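Local coordinates for protein glycosyl hydrolase, BNR repeat (Ralstonia eutropha, PDB 3B7F) that may act as a glycosyl hydrolase, as inferred for this seven-bladed beta-propeller with BNR repeats related to the non-viral sialidases, though its substrate is not established, at residues 315-320 and 326-331. Residues are numbered along the deposited sequence; the frame is centred on the assembly and turned at random.
Sequences VYVTRD and QRQDRG. With EDO (1,2-ethanediol), chain H.
One face of the Tyr316 ring is covered by Arg327, whose CA makes a CH-pi contact 3.8 Å from the ring centroid, offset toward the rim. Arg327 CG is anti to the backbone N (chi1 -174°) and the chain stays extended to NE. This brings the guanidinium to the hydroxyl, and NH1 donates to Tyr316 OH at 2.9 Å, with the oxygen at the guanidinium edge. The guanidinium and ring planes stand 70° apart. Two further bonds limit its rotation: Arg327 NE forms a salt bridge with Asp329 OD2 at 2.8 Å, and NH2 reaches Lys312 O.

On the face opposite Tyr316 and Arg327, which also carries Val315, the Gln328 amide packs on Val317, with NE2 3.6 Å from CG1. This NE2 is tied to Glu371 O and Glu373. Val317 CG2 lies over the Arg319 guanidinium. At its edge, O2 of an ethanediol, probably from the crystallisation liquor, takes a weak hydrogen bond from Arg319 NE (3.1 Å). A water links Arg319 N to Gln326 OE1.

Four backbone hydrogen bonds join pairs Val315-Gln328 and Val317-Gln326, flanking the non-hydrogen-bonded pair Tyr316-Arg327. The connecting turn, where Thr318 OG1 bonds Gly322 N, is consistent with an Asp-box of the BNR repeat. The hairpin forms the third and fourth strands of a four-stranded antiparallel blade. Strand 315-318 pairs inward with strand 293-297, whose Trp294 touches Val315, Val317 and Gln328.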
ATOM      1  N   VAL A 315       0.228  16.187  -5.621  1.00 23.88           N
ATOM      2  CA  VAL A 315       1.174  15.161  -5.264  1.00 24.40           C
ATOM      3  C   VAL A 315       2.440  15.962  -4.947  1.00 24.95           C
ATOM      4  O   VAL A 315       2.652  17.045  -5.522  1.00 24.17           O
ATOM      5  CB  VAL A 315       1.426  14.184  -6.465  1.00 24.68           C
ATOM      6  CG1 VAL A 315       2.715  13.396  -6.313  1.00 14.63           C
ATOM      7  CG2 VAL A 315       0.236  13.283  -6.693  1.00 21.84           C
ATOM      8  N   TYR A 316       3.279  15.474  -4.034  1.00 24.46           N
ATOM      9  CA  TYR A 316       4.586  16.111  -3.808  1.00 22.08           C
ATOM     10  C   TYR A 316       5.618  15.074  -4.121  1.00 22.91           C
ATOM     11  O   TYR A 316       5.458  13.922  -3.751  1.00 22.86           O
ATOM     12  CB  TYR A 316       4.770  16.689  -2.386  1.00 21.32           C
ATOM     13  CG  TYR A 316       4.244  18.099  -2.254  1.00 25.91           C
ATOM     14  CD1 TYR A 316       2.878  18.344  -2.255  1.00 20.04           C
ATOM     15  CD2 TYR A 316       5.109  19.192  -2.175  1.00 21.84           C
ATOM     16  CE1 TYR A 316       2.371  19.598  -2.177  1.00 20.14           C
ATOM     17  CE2 TYR A 316       4.606  20.459  -2.087  1.00 24.72           C
ATOM     18  CZ  TYR A 316       3.231  20.657  -2.066  1.00 26.51           C
ATOM     19  OH  TYR A 316       2.700  21.918  -1.967  1.00 23.63           O
ATOM     20  N   VAL A 317       6.664  15.496  -4.835  1.00 25.36           N
ATOM     21  CA  VAL A 317       7.800  14.642  -5.146  1.00 26.10           C
ATOM     22  C   VAL A 317       9.050  15.144  -4.413  1.00 26.98           C
ATOM     23  O   VAL A 317       9.157  16.335  -4.102  1.00 23.58           O
ATOM     24  CB  VAL A 317       8.094  14.620  -6.677  1.00 27.15           C
ATOM     25  CG1 VAL A 317       8.632  15.965  -7.132  1.00 21.60           C
ATOM     26  CG2 VAL A 317       9.072  13.488  -7.059  1.00 23.27           C
ATOM     27  N   THR A 318       9.953  14.205  -4.101  1.00 27.80           N
ATOM     28  CA  THR A 318      11.318  14.506  -3.660  1.00 26.90           C
ATOM     29  C   THR A 318      12.222  13.690  -4.602  1.00 26.53           C
ATOM     30  O   THR A 318      11.873  12.594  -4.950  1.00 23.25           O
ATOM     31  CB  THR A 318      11.628  14.185  -2.167  1.00 26.45           C
ATOM     32  OG1 THR A 318      12.977  14.597  -1.881  1.00 26.65           O
ATOM     33  CG2 THR A 318      11.441  12.683  -1.815  1.00 17.83           C
ATOM     34  N   ARG A 319      13.294  14.288  -5.095  1.00 27.16           N
ATOM     35  CA  ARG A 319      14.299  13.599  -5.903  1.00 29.73           C
ATOM     36  C   ARG A 319      15.662  13.556  -5.204  1.00 28.31           C
ATOM     37  O   ARG A 319      16.659  13.155  -5.803  1.00 29.65           O
ATOM     38  CB  ARG A 319      14.389  14.277  -7.271  1.00 30.75           C
ATOM     39  CG  ARG A 319      13.027  14.205  -8.036  1.00 29.62           C
ATOM     40  CD  ARG A 319      13.202  14.550  -9.512  1.00 39.10           C
ATOM     41  NE  ARG A 319      12.084  14.062 -10.351  1.00 43.60           N
ATOM     42  CZ  ARG A 319      10.978  14.750 -10.630  1.00 45.15           C
ATOM     43  NH1 ARG A 319      10.783  15.980 -10.179  1.00 48.12           N
ATOM     44  NH2 ARG A 319      10.053  14.192 -11.378  1.00 48.97           N
ATOM     45  N   ASP A 320      15.681  13.922  -3.919  1.00 28.42           N
ATOM     46  CA  ASP A 320      16.899  14.011  -3.113  1.00 27.35           C
ATOM     47  C   ASP A 320      16.691  13.388  -1.731  1.00 25.04           C
ATOM     48  O   ASP A 320      17.211  13.886  -0.746  1.00 28.12           O
ATOM     49  CB  ASP A 320      17.389  15.484  -3.033  1.00 27.69           C
ATOM     50  CG  ASP A 320      16.332  16.452  -2.491  1.00 27.59           C
ATOM     51  OD1 ASP A 320      15.329  16.038  -1.850  1.00 25.14           O
ATOM     52  OD2 ASP A 320      16.512  17.659  -2.699  1.00 24.06           O
ATOM     53  N   GLN A 326       8.898  19.128  -4.022  1.00 24.27           N
ATOM     54  CA  GLN A 326       8.289  19.983  -5.051  1.00 24.74           C
ATOM     55  C   GLN A 326       6.837  19.591  -5.262  1.00 25.59           C
ATOM     56  O   GLN A 326       6.498  18.400  -5.251  1.00 25.08           O
ATOM     57  CB  GLN A 326       9.038  19.924  -6.386  1.00 25.29           C
ATOM     58  CG  GLN A 326      10.449  20.595  -6.348  1.00 25.73           C
ATOM     59  CD  GLN A 326      11.460  19.792  -5.568  1.00 31.25           C
ATOM     60  OE1 GLN A 326      11.550  18.550  -5.722  1.00 31.45           O
ATOM     61  NE2 GLN A 326      12.213  20.478  -4.688  1.00 31.73           N
ATOM     62  N   ARG A 327       6.002  20.606  -5.466  1.00 24.79           N
ATOM     63  CA  ARG A 327       4.577  20.429  -5.675  1.00 24.95           C
ATOM     64  C   ARG A 327       4.356  20.029  -7.112  1.00 24.34           C
ATOM     65  O   ARG A 327       4.935  20.642  -8.007  1.00 24.91           O
ATOM     66  CB  ARG A 327       3.840  21.753  -5.416  1.00 21.72           C
ATOM     67  CG  ARG A 327       2.304  21.666  -5.468  1.00 25.46           C
ATOM     68  CD  ARG A 327       1.767  23.054  -5.178  1.00 26.78           C
ATOM     69  NE  ARG A 327       0.316  23.096  -5.190  1.00 32.58           N
ATOM     70  CZ  ARG A 327      -0.471  22.647  -4.215  1.00 25.00           C
ATOM     71  NH1 ARG A 327       0.011  22.139  -3.083  1.00 28.56           N
ATOM     72  NH2 ARG A 327      -1.760  22.740  -4.370  1.00 23.82           N
ATOM     73  N   GLN A 328       3.511  19.026  -7.312  1.00 22.91           N
ATOM     74  CA  GLN A 328       3.144  18.565  -8.605  1.00 23.18           C
ATOM     75  C   GLN A 328       1.627  18.582  -8.724  1.00 23.77           C
ATOM     76  O   GLN A 328       0.962  17.706  -8.215  1.00 23.87           O
ATOM     77  CB  GLN A 328       3.645  17.161  -8.809  1.00 26.12           C
ATOM     78  CG  GLN A 328       5.139  17.027  -8.829  1.00 24.57           C
ATOM     79  CD  GLN A 328       5.580  15.606  -9.187  1.00 23.14           C
ATOM     80  OE1 GLN A 328       4.994  14.625  -8.717  1.00 26.20           O
ATOM     81  NE2 GLN A 328       6.598  15.496 -10.060  1.00 17.24           N
ATOM     82  N   ASP A 329       1.105  19.581  -9.428  1.00 24.41           N
ATOM     83  CA  ASP A 329      -0.336  19.786  -9.621  1.00 24.43           C
ATOM     84  C   ASP A 329      -0.761  20.195 -11.035  1.00 22.85           C
ATOM     85  O   ASP A 329      -1.907  20.611 -11.187  1.00 25.38           O
ATOM     86  CB  ASP A 329      -0.868  20.834  -8.615  1.00 24.66           C
ATOM     87  CG  ASP A 329      -0.235  22.200  -8.792  1.00 21.41           C
ATOM     88  OD1 ASP A 329       0.464  22.423  -9.785  1.00 33.49           O
ATOM     89  OD2 ASP A 329      -0.391  23.056  -7.907  1.00 32.97           O
ATOM     90  N   ARG A 330       0.097  20.075 -12.059  1.00 23.32           N
ATOM     91  CA  ARG A 330      -0.317  20.455 -13.422  1.00 25.19           C
ATOM     92  C   ARG A 330      -1.303  19.439 -13.967  1.00 27.05           C
ATOM     93  O   ARG A 330      -1.003  18.232 -13.963  1.00 27.28           O
ATOM     94  CB  ARG A 330       0.832  20.520 -14.390  1.00 27.13           C
ATOM     95  CG  ARG A 330       1.816  21.556 -14.098  1.00 30.31           C
ATOM     96  CD  ARG A 330       2.854  21.572 -15.191  1.00 32.94           C
ATOM     97  NE  ARG A 330       4.004  22.338 -14.747  1.00 32.62           N
ATOM     98  CZ  ARG A 330       4.208  23.639 -14.929  1.00 32.48           C
ATOM     99  NH1 ARG A 330       3.360  24.413 -15.602  1.00 33.73           N
ATOM    100  NH2 ARG A 330       5.325  24.157 -14.436  1.00 41.66           N
ATOM    101  N   GLY A 331      -2.445  19.942 -14.431  1.00 23.93           N
ATOM    102  CA  GLY A 331      -3.540  19.124 -14.893  1.00 26.97           C
ATOM    103  C   GLY A 331      -4.621  18.854 -13.840  1.00 27.69           C
ATOM    104  O   GLY A 331      -5.723  18.462 -14.200  1.00 29.63           O
TER
HETATM  105  C1  EDO H 400      15.258  10.401 -11.933  1.00 62.99           C
HETATM  106  O1  EDO H 400      15.597   9.278 -11.102  1.00 56.86           O
HETATM  107  C2  EDO H 400      13.941  11.078 -11.516  1.00 62.14           C
HETATM  108  O2  EDO H 400      13.889  11.542 -10.143  1.00 51.65           O
HETATM  109  O   HOH W   1      13.600  17.134  -4.456  1.00 22.87           O
HETATM  110  O   HOH W   2      11.462  17.877  -8.109  1.00 40.13           O